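Side-chain contacts in extracellular ligand-binding receptor (Desulfohalobium retbaense DSM 5692, PDB 5ERE), which probably senses extracellular 2-oxo-4-methylpentanoic acid through its leucine-binding-type domain and also carries a Cache-type sensor domain that holds cytosine: residues A[74-79]-A[135-140]; A[90-95]-A[256-261]; A[110-115]-A[139-144]. All coordinates share one frame; numbering follows the deposited sequence.

How the interactions relate
Interactions 1 and 2 both reach the 2-oxo-4-methylpentanoic acid bound in a leucine-binding-type domain; interaction 3 lies next to them. The centres of interactions 1 and 2 are about 15 Å apart, and they meet where S75 OG lies 2.7 Å from S94 OG, probably as a hydrogen bond. Interaction 3 has its centre about 11 Å from that of interaction 1, with which it shares helix 137-149, and the side chain of V112 is about 7 Å from the ligand. Interactions 2 and 3, with centres about 17 Å apart, are joined through the backbone, A95 O probably accepting from V112 N at 3.1 Å. Between interactions 1 and 3, L138 CD1 packs 4.1 Å from V112 CG2.

Interaction 1 (A[74-79]-A[135-140]); sequences ASSAIH and DNNLGS. With COI (2-oxo-4-methylpentanoic acid), chain B.
S76 and N137 face each other across the ligand cleft of this periplasmic-binding-protein fold, where the first turns of helix 72-84 and helix 137-149 come close near the surface. Their polar ends, S76 OG and N137 ND2, lie 3.4 Å apart, and firmer partners hold each of them: both atoms are hydrogen-bonded to the carbonyl oxygen of S72, and S76 OG is also bonded to the backbone nitrogen of K98. The amide is turned to S72 by a first torsion that sets N137 CG between its own backbone N and carbonyl carbon (chi1 68°).

One residue further on, L138 carries the same helix start to the bound 2-oxo-4-methylpentanoic acid. Its CB stands 4.1 Å from ligand O1, and CG stays about as far from it, at 4.2 Å. The branch then spreads over one face of the carboxylate: L138 CD2 sits directly over ligand C1 at 3.7 Å, and CD1 lies over the same face toward O2, 3.6 Å from that oxygen. A glycine in place of L138 would probably leave that face of the carboxylate without its apolar cover and give the acid group more room to shift. Behind the leucine, N136 occupies the N-cap position, its OD1 accepting two weak bonds, from L138 N at 3.1 Å and from G139 N at 3.3 Å.

The chemistry is therefore divided. Amide and hydroxyl groups gather on a backbone carbonyl to join the two helix starts, whereas the ligand, hydrogen-bonded by S72, A95 and R210, receives over its carboxylate only van der Waals contact from L138.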
loop_
_atom_site.group_PDB
_atom_site.type_symbol
_atom_site.label_atom_id
_atom_site.label_comp_id
_atom_site.label_asym_id
_atom_site.label_seq_id
_atom_site.Cartn_x
_atom_site.Cartn_y
_atom_site.Cartn_z
ATOM N N ALA A 74 20.111 0.044 -15.116
ATOM C CA ALA A 74 20.301 -0.768 -16.307
ATOM C C ALA A 74 18.962 -0.893 -17.058
ATOM O O ALA A 74 18.895 -0.766 -18.286
ATOM C CB ALA A 74 20.841 -2.123 -15.967
ATOM N N SER A 75 17.887 -1.108 -16.314
ATOM C CA SER A 75 16.623 -1.435 -16.936
ATOM C C SER A 75 16.031 -0.200 -17.629
ATOM O O SER A 75 15.450 -0.315 -18.698
ATOM C CB SER A 75 15.630 -2.011 -15.910
ATOM O OG SER A 75 15.979 -3.346 -15.509
ATOM N N SER A 76 16.175 0.977 -17.025
ATOM C CA SER A 76 15.624 2.182 -17.624
ATOM C C SER A 76 16.348 2.511 -18.943
ATOM O O SER A 76 15.718 2.933 -19.900
ATOM C CB SER A 76 15.698 3.346 -16.631
ATOM O OG SER A 76 14.646 3.245 -15.683
ATOM N N ALA A 77 17.650 2.252 -19.000
ATOM C CA ALA A 77 18.453 2.513 -20.198
ATOM C C ALA A 77 18.214 1.469 -21.291
ATOM O O ALA A 77 18.246 1.784 -22.479
ATOM C CB ALA A 77 19.921 2.553 -19.844
ATOM N N ILE A 78 18.009 0.214 -20.903
ATOM C CA ILE A 78 17.837 -0.841 -21.903
ATOM C C ILE A 78 16.418 -0.799 -22.501
ATOM O O ILE A 78 16.232 -1.102 -23.679
ATOM C CB ILE A 78 18.168 -2.227 -21.292
ATOM C CG1 ILE A 78 19.693 -2.313 -21.120
ATOM C CG2 ILE A 78 17.647 -3.358 -22.169
ATOM C CD1 ILE A 78 20.236 -3.447 -20.239
ATOM N N HIS A 79 15.438 -0.396 -21.695
ATOM C CA HIS A 79 14.025 -0.376 -22.091
ATOM C C HIS A 79 13.755 0.202 -23.516
ATOM O O HIS A 79 13.160 -0.480 -24.361
ATOM C CB HIS A 79 13.234 0.386 -21.022
ATOM C CG HIS A 79 11.875 0.839 -21.457
ATOM N ND1 HIS A 79 10.801 -0.013 -21.551
ATOM C CD2 HIS A 79 11.405 2.070 -21.781
ATOM C CE1 HIS A 79 9.732 0.662 -21.928
ATOM N NE2 HIS A 79 10.073 1.928 -22.080
ATOM N N ASP A 135 23.471 6.988 -5.130
ATOM C CA ASP A 135 23.420 7.943 -6.237
ATOM C C ASP A 135 23.142 7.288 -7.601
ATOM O O ASP A 135 24.030 7.155 -8.446
ATOM C CB ASP A 135 24.731 8.750 -6.297
ATOM C CG ASP A 135 24.675 9.882 -7.327
ATOM O OD1 ASP A 135 23.617 10.545 -7.452
ATOM O OD2 ASP A 135 25.689 10.108 -8.021
ATOM N N ASN A 136 21.888 6.904 -7.812
ATOM C CA ASN A 136 21.437 6.437 -9.104
ATOM C C ASN A 136 19.941 6.657 -9.162
ATOM O O ASN A 136 19.376 7.185 -8.208
ATOM C CB ASN A 136 21.806 4.962 -9.313
ATOM C CG ASN A 136 21.409 4.085 -8.144
ATOM O OD1 ASN A 136 20.280 4.142 -7.661
ATOM N ND2 ASN A 136 22.341 3.273 -7.680
ATOM N N ASN A 137 19.279 6.241 -10.246
ATOM C CA ASN A 137 17.875 6.592 -10.392
ATOM C C ASN A 137 16.961 5.903 -9.338
ATOM O O ASN A 137 15.850 6.363 -9.097
ATOM C CB ASN A 137 17.383 6.300 -11.824
ATOM C CG ASN A 137 17.325 4.787 -12.152
ATOM O OD1 ASN A 137 18.064 3.994 -11.592
ATOM N ND2 ASN A 137 16.474 4.412 -13.092
ATOM N N LEU A 138 17.420 4.847 -8.669
ATOM C CA LEU A 138 16.622 4.317 -7.570
ATOM C C LEU A 138 16.668 5.282 -6.381
ATOM O O LEU A 138 15.636 5.611 -5.806
ATOM C CB LEU A 138 17.100 2.916 -7.130
ATOM C CG LEU A 138 16.292 2.287 -5.973
ATOM C CD1 LEU A 138 14.905 1.811 -6.412
ATOM C CD2 LEU A 138 17.026 1.117 -5.327
ATOM N N GLY A 139 17.866 5.695 -5.989
ATOM C CA GLY A 139 18.012 6.654 -4.903
ATOM C C GLY A 139 17.240 7.927 -5.195
ATOM O O GLY A 139 16.448 8.405 -4.382
ATOM N N SER A 140 17.439 8.466 -6.383
ATOM C CA SER A 140 16.873 9.777 -6.689
ATOM C C SER A 140 15.346 9.672 -6.758
ATOM O O SER A 140 14.625 10.585 -6.367
ATOM C CB SER A 140 17.460 10.317 -7.994
ATOM O OG SER A 140 16.922 9.629 -9.102
HETATM C C1 COI B . 16.455 -1.554 -7.832
HETATM O O1 COI B . 16.968 -0.818 -8.716
HETATM O O2 COI B . 15.226 -1.533 -7.574
HETATM C C2 COI B . 17.340 -2.519 -7.119
HETATM O O3 COI B . 16.891 -3.223 -6.234
HETATM C C3 COI B . 18.771 -2.573 -7.598
HETATM C C4 COI B . 19.583 -3.432 -6.695
HETATM C C5 COI B . 20.765 -3.934 -7.496
HETATM C C6 COI B . 19.976 -2.531 -5.533
#

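Interaction 2 (A[90-95]-A[256-261]). With COI (2-oxo-4-methylpentanoic acid), chain B; EDO (1,2-ethanediol), chain G.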
loop_
_atom_site.group_PDB
_atom_site.type_symbol
_atom_site.label_atom_id
_atom_site.label_comp_id
_atom_site.label_asym_id
_atom_site.label_seq_id
_atom_site.Cartn_x
_atom_site.Cartn_y
_atom_site.Cartn_z
ATOM N N VAL A 90 12.792 -8.066 -19.959
ATOM C CA VAL A 90 12.286 -8.245 -18.613
ATOM C C VAL A 90 13.194 -7.473 -17.628
ATOM O O VAL A 90 14.404 -7.551 -17.714
ATOM C CB VAL A 90 12.230 -9.720 -18.183
ATOM C CG1 VAL A 90 11.650 -9.817 -16.801
ATOM C CG2 VAL A 90 11.369 -10.518 -19.184
ATOM N N ALA A 91 12.590 -6.711 -16.733
ATOM C CA ALA A 91 13.343 -5.998 -15.682
ATOM C C ALA A 91 13.103 -6.677 -14.348
ATOM O O ALA A 91 11.952 -6.862 -13.923
ATOM C CB ALA A 91 12.933 -4.576 -15.624
ATOM N N ILE A 92 14.201 -7.039 -13.697
ATOM C CA ILE A 92 14.165 -7.583 -12.352
ATOM C C ILE A 92 15.018 -6.640 -11.463
ATOM O O ILE A 92 15.813 -5.835 -11.983
ATOM C CB ILE A 92 14.680 -9.022 -12.339
ATOM C CG1 ILE A 92 16.123 -9.111 -12.841
ATOM C CG2 ILE A 92 13.757 -9.913 -13.254
ATOM C CD1 ILE A 92 16.807 -10.455 -12.515
ATOM N N GLY A 93 14.846 -6.728 -10.149
ATOM C CA GLY A 93 15.535 -5.804 -9.238
ATOM C C GLY A 93 15.472 -4.366 -9.751
ATOM O O GLY A 93 16.488 -3.651 -9.836
ATOM N N SER A 94 14.275 -3.934 -10.116
ATOM C CA SER A 94 14.115 -2.668 -10.833
ATOM C C SER A 94 12.927 -1.838 -10.348
ATOM O O SER A 94 12.026 -1.556 -11.140
ATOM C CB SER A 94 13.938 -2.921 -12.337
ATOM O OG SER A 94 15.094 -3.454 -12.962
ATOM N N ALA A 95 12.900 -1.415 -9.081
ATOM C CA ALA A 95 11.755 -0.589 -8.624
ATOM C C ALA A 95 11.596 0.809 -9.301
ATOM O O ALA A 95 10.502 1.370 -9.297
ATOM C CB ALA A 95 11.823 -0.391 -7.157
ATOM N N GLY A 256 17.013 -13.404 -5.602
ATOM C CA GLY A 256 16.949 -14.815 -5.954
ATOM C C GLY A 256 15.522 -15.296 -6.183
ATOM O O GLY A 256 15.229 -15.946 -7.189
ATOM N N VAL A 257 14.637 -14.985 -5.245
ATOM C CA VAL A 257 13.242 -15.428 -5.307
ATOM C C VAL A 257 12.587 -14.894 -6.580
ATOM O O VAL A 257 11.913 -15.630 -7.323
ATOM C CB VAL A 257 12.445 -14.950 -4.059
ATOM C CG1 VAL A 257 10.917 -15.179 -4.228
ATOM C CG2 VAL A 257 12.966 -15.609 -2.809
ATOM N N GLU A 258 12.793 -13.612 -6.827
ATOM C CA GLU A 258 12.287 -12.967 -8.016
ATOM C C GLU A 258 12.831 -13.580 -9.303
ATOM O O GLU A 258 12.113 -13.720 -10.296
ATOM C CB GLU A 258 12.645 -11.458 -8.004
ATOM C CG GLU A 258 12.128 -10.706 -9.222
ATOM C CD GLU A 258 12.608 -9.230 -9.271
ATOM O OE1 GLU A 258 13.839 -8.991 -9.108
ATOM O OE2 GLU A 258 11.746 -8.341 -9.484
ATOM N N ALA A 259 14.126 -13.843 -9.309
ATOM C CA ALA A 259 14.779 -14.341 -10.486
ATOM C C ALA A 259 14.310 -15.793 -10.750
ATOM O O ALA A 259 14.121 -16.167 -11.900
ATOM C CB ALA A 259 16.264 -14.275 -10.346
ATOM N N TYR A 260 14.063 -16.564 -9.693
ATOM C CA TYR A 260 13.520 -17.894 -9.837
ATOM C C TYR A 260 12.127 -17.857 -10.495
ATOM O O TYR A 260 11.839 -18.669 -11.385
ATOM C CB TYR A 260 13.439 -18.621 -8.465
ATOM C CG TYR A 260 12.807 -19.981 -8.549
ATOM C CD1 TYR A 260 13.573 -21.095 -8.868
ATOM C CD2 TYR A 260 11.438 -20.160 -8.320
ATOM C CE1 TYR A 260 12.990 -22.380 -8.966
ATOM C CE2 TYR A 260 10.851 -21.435 -8.416
ATOM C CZ TYR A 260 11.633 -22.529 -8.732
ATOM O OH TYR A 260 11.068 -23.789 -8.807
ATOM N N ASP A 261 11.243 -16.955 -10.062
ATOM C CA ASP A 261 9.920 -16.878 -10.700
ATOM C C ASP A 261 9.979 -16.389 -12.146
ATOM O O ASP A 261 9.160 -16.813 -12.993
ATOM C CB ASP A 261 8.954 -15.988 -9.930
ATOM C CG ASP A 261 8.380 -16.659 -8.701
ATOM O OD1 ASP A 261 8.749 -17.821 -8.420
ATOM O OD2 ASP A 261 7.557 -16.008 -8.011
HETATM C C1 COI B . 16.455 -1.554 -7.832
HETATM O O1 COI B . 16.968 -0.818 -8.716
HETATM O O2 COI B . 15.226 -1.533 -7.574
HETATM C C2 COI B . 17.340 -2.519 -7.119
HETATM O O3 COI B . 16.891 -3.223 -6.234
HETATM C C3 COI B . 18.771 -2.573 -7.598
HETATM C C4 COI B . 19.583 -3.432 -6.695
HETATM C C5 COI B . 20.765 -3.934 -7.496
HETATM C C6 COI B . 19.976 -2.531 -5.533
HETATM C C1 EDO G . 7.259 3.675 -10.234
HETATM O O1 EDO G . 7.354 4.177 -8.894
HETATM C C2 EDO G . 8.656 3.720 -10.817
HETATM O O2 EDO G . 8.933 2.506 -11.522
#
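A buried glutamate reaching from a helix to the backbone of a pocket loop is the striking element here: E258 OE1 accepts the N-H of G93 at 2.7 Å, with an N-H...O angle of 156°. The site is the C-terminal end of strand 88-92 in the five-stranded parallel sheet of a periplasmic-binding-protein lobe, the end at which this alpha/beta fold forms its ligand cleft. Helix 254-271 packs beside it. E258 can span the gap because its chain is stretched, with CG trans to the backbone N (chi1 -179°) and CD continuing the same line. The amide meets OE1 on the syn side, somewhat out of the carboxylate plane.

The same oxygen also rests against an apolar neighbour, lying 3.3 Å from I92 CB, while the end of that isoleucine touches the methyl of A259, I92 CD1 to A259 CB 4.4 Å. The other oxygen, OE2, is hydrogen-bonded to the hydroxyl of T109, which is also bonded to the backbone N of S94. Both carboxylate oxygens therefore have a partner, and the group is likely to be held against turning.

Past the strand, G93 adopts a positive phi, and the chain folds back far enough for the S94 hydroxyl to donate to I92 O at 2.7 Å, approaching from above the carbonyl plane. The loop bonded by E258 and T109 is the one that lines the ligand pocket. Its last residue donates a hydrogen bond: A95 N to O2 of 2-oxo-4-methylpentanoic acid at 2.8 Å.

Interaction 3 (A[110-115]-A[139-144]); sequences VGVQQE and GSSWIR. With EDO (1,2-ethanediol), chain G.
V112 stands directly over the indole of W142, its CG1 placed 3.7 Å from the centroid of the five-membered ring and 6° off the ring normal, a clear CH-pi contact. It joins two helices of the periplasmic-binding-protein fold, 112-123 and 137-149, which are linked in sequence through strand 129-134. The other methyl, CG2, leans toward the neighbouring serine, 3.9 Å from S141 OG. With V112 CG1 trans to the backbone N (chi1 179°), CG1 covers the centre of the five-membered ring, while CG2 reaches its NE1 side as well as the serine.

E115, one helical turn later, comes to the six-membered end of the same indole. Its CG lies in the ring plane at the edge, and OE1 is 3.5 Å from W142 CZ2; the carboxylate stands nearly upright to the ring, the planes 79° apart. An acidic oxygen at a rim of C-H groups is probably mildly favourable electrostatically.

In the next shell, E115 OE2 is fixed by hydrogen bonds to the hydroxyl of T230 and to the backbone N of R210, a ligand-pocket residue. L119 and Q116 touch the indole from further along helix 112-123. That helix begins at G111, its N-cap residue, and a 1,2-ethanediol molecule, probably from the crystallisation liquor, sits at its first turn, where Q113 N donates to its O1 at 2.8 Å.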
loop_
_atom_site.group_PDB
_atom_site.type_symbol
_atom_site.label_atom_id
_atom_site.label_comp_id
_atom_site.label_asym_id
_atom_site.label_seq_id
_atom_site.Cartn_x
_atom_site.Cartn_y
_atom_site.Cartn_z
ATOM N N VAL A 110 8.003 -4.606 -7.822
ATOM C CA VAL A 110 7.051 -3.589 -7.419
ATOM C C VAL A 110 7.741 -2.223 -7.391
ATOM O O VAL A 110 8.864 -2.083 -6.906
ATOM C CB VAL A 110 6.416 -3.904 -6.051
ATOM C CG1 VAL A 110 5.657 -2.698 -5.492
ATOM C CG2 VAL A 110 5.442 -5.082 -6.171
ATOM N N GLY A 111 7.039 -1.225 -7.913
ATOM C CA GLY A 111 7.590 0.109 -8.055
ATOM C C GLY A 111 7.809 0.951 -6.797
ATOM O O GLY A 111 7.193 0.731 -5.758
ATOM N N VAL A 112 8.675 1.954 -6.915
ATOM C CA VAL A 112 8.918 2.918 -5.809
ATOM C C VAL A 112 7.620 3.534 -5.282
ATOM O O VAL A 112 7.399 3.586 -4.077
ATOM C CB VAL A 112 9.876 4.066 -6.251
ATOM C CG1 VAL A 112 10.106 5.072 -5.107
ATOM C CG2 VAL A 112 11.188 3.488 -6.668
ATOM N N GLN A 113 6.720 3.909 -6.178
ATOM C CA GLN A 113 5.488 4.578 -5.772
ATOM C C GLN A 113 4.675 3.734 -4.815
ATOM O O GLN A 113 4.220 4.217 -3.770
ATOM C CB GLN A 113 4.600 4.920 -6.971
ATOM C CG GLN A 113 3.419 5.805 -6.540
ATOM C CD GLN A 113 2.564 6.292 -7.689
ATOM O OE1 GLN A 113 3.058 6.541 -8.785
ATOM N NE2 GLN A 113 1.269 6.439 -7.439
ATOM N N GLN A 114 4.512 2.459 -5.164
ATOM C CA GLN A 114 3.707 1.581 -4.337
ATOM C C GLN A 114 4.391 1.372 -3.002
ATOM O O GLN A 114 3.748 1.462 -1.984
ATOM C CB GLN A 114 3.462 0.216 -5.019
ATOM N N GLU A 115 5.688 1.078 -3.028
ATOM C CA GLU A 115 6.417 0.753 -1.816
ATOM C C GLU A 115 6.493 1.997 -0.913
ATOM O O GLU A 115 6.381 1.897 0.316
ATOM C CB GLU A 115 7.838 0.228 -2.129
ATOM C CG GLU A 115 8.589 -0.196 -0.859
ATOM C CD GLU A 115 9.967 -0.785 -1.106
ATOM O OE1 GLU A 115 10.453 -0.736 -2.251
ATOM O OE2 GLU A 115 10.573 -1.308 -0.139
ATOM N N GLY A 139 17.866 5.695 -5.989
ATOM C CA GLY A 139 18.012 6.654 -4.903
ATOM C C GLY A 139 17.240 7.927 -5.195
ATOM O O GLY A 139 16.448 8.405 -4.382
ATOM N N SER A 140 17.439 8.466 -6.383
ATOM C CA SER A 140 16.873 9.777 -6.689
ATOM C C SER A 140 15.346 9.672 -6.758
ATOM O O SER A 140 14.625 10.585 -6.367
ATOM C CB SER A 140 17.460 10.317 -7.994
ATOM O OG SER A 140 16.922 9.629 -9.102
ATOM N N SER A 141 14.838 8.537 -7.214
ATOM C CA SER A 141 13.394 8.369 -7.271
ATOM C C SER A 141 12.776 8.333 -5.872
ATOM O O SER A 141 11.740 8.949 -5.629
ATOM C CB SER A 141 13.043 7.096 -8.058
ATOM O OG SER A 141 11.655 7.023 -8.245
ATOM N N TRP A 142 13.413 7.608 -4.955
ATOM C CA TRP A 142 12.981 7.566 -3.568
ATOM C C TRP A 142 13.070 8.932 -2.893
ATOM O O TRP A 142 12.225 9.262 -2.068
ATOM C CB TRP A 142 13.823 6.568 -2.773
ATOM C CG TRP A 142 13.239 5.187 -2.747
ATOM C CD1 TRP A 142 13.631 4.108 -3.493
ATOM C CD2 TRP A 142 12.157 4.741 -1.934
ATOM N NE1 TRP A 142 12.857 3.010 -3.180
ATOM C CE2 TRP A 142 11.947 3.373 -2.222
ATOM C CE3 TRP A 142 11.348 5.364 -0.972
ATOM C CZ2 TRP A 142 10.952 2.627 -1.603
ATOM C CZ3 TRP A 142 10.377 4.622 -0.350
ATOM C CH2 TRP A 142 10.177 3.266 -0.674
ATOM N N ILE A 143 14.109 9.703 -3.212
ATOM C CA ILE A 143 14.260 11.046 -2.634
ATOM C C ILE A 143 13.098 11.915 -3.094
ATOM O O ILE A 143 12.415 12.523 -2.272
ATOM C CB ILE A 143 15.619 11.713 -3.017
ATOM C CG1 ILE A 143 16.708 11.234 -2.066
ATOM C CG2 ILE A 143 15.563 13.258 -2.897
ATOM C CD1 ILE A 143 18.112 11.446 -2.556
ATOM N N ARG A 144 12.857 11.933 -4.399
ATOM C CA ARG A 144 11.839 12.792 -4.973
ATOM C C ARG A 144 10.462 12.409 -4.445
ATOM O O ARG A 144 9.590 13.259 -4.322
ATOM C CB ARG A 144 11.876 12.720 -6.503
HETATM C C1 EDO G . 7.259 3.675 -10.234
HETATM O O1 EDO G . 7.354 4.177 -8.894
HETATM C C2 EDO G . 8.656 3.720 -10.817
HETATM O O2 EDO G . 8.933 2.506 -11.522
#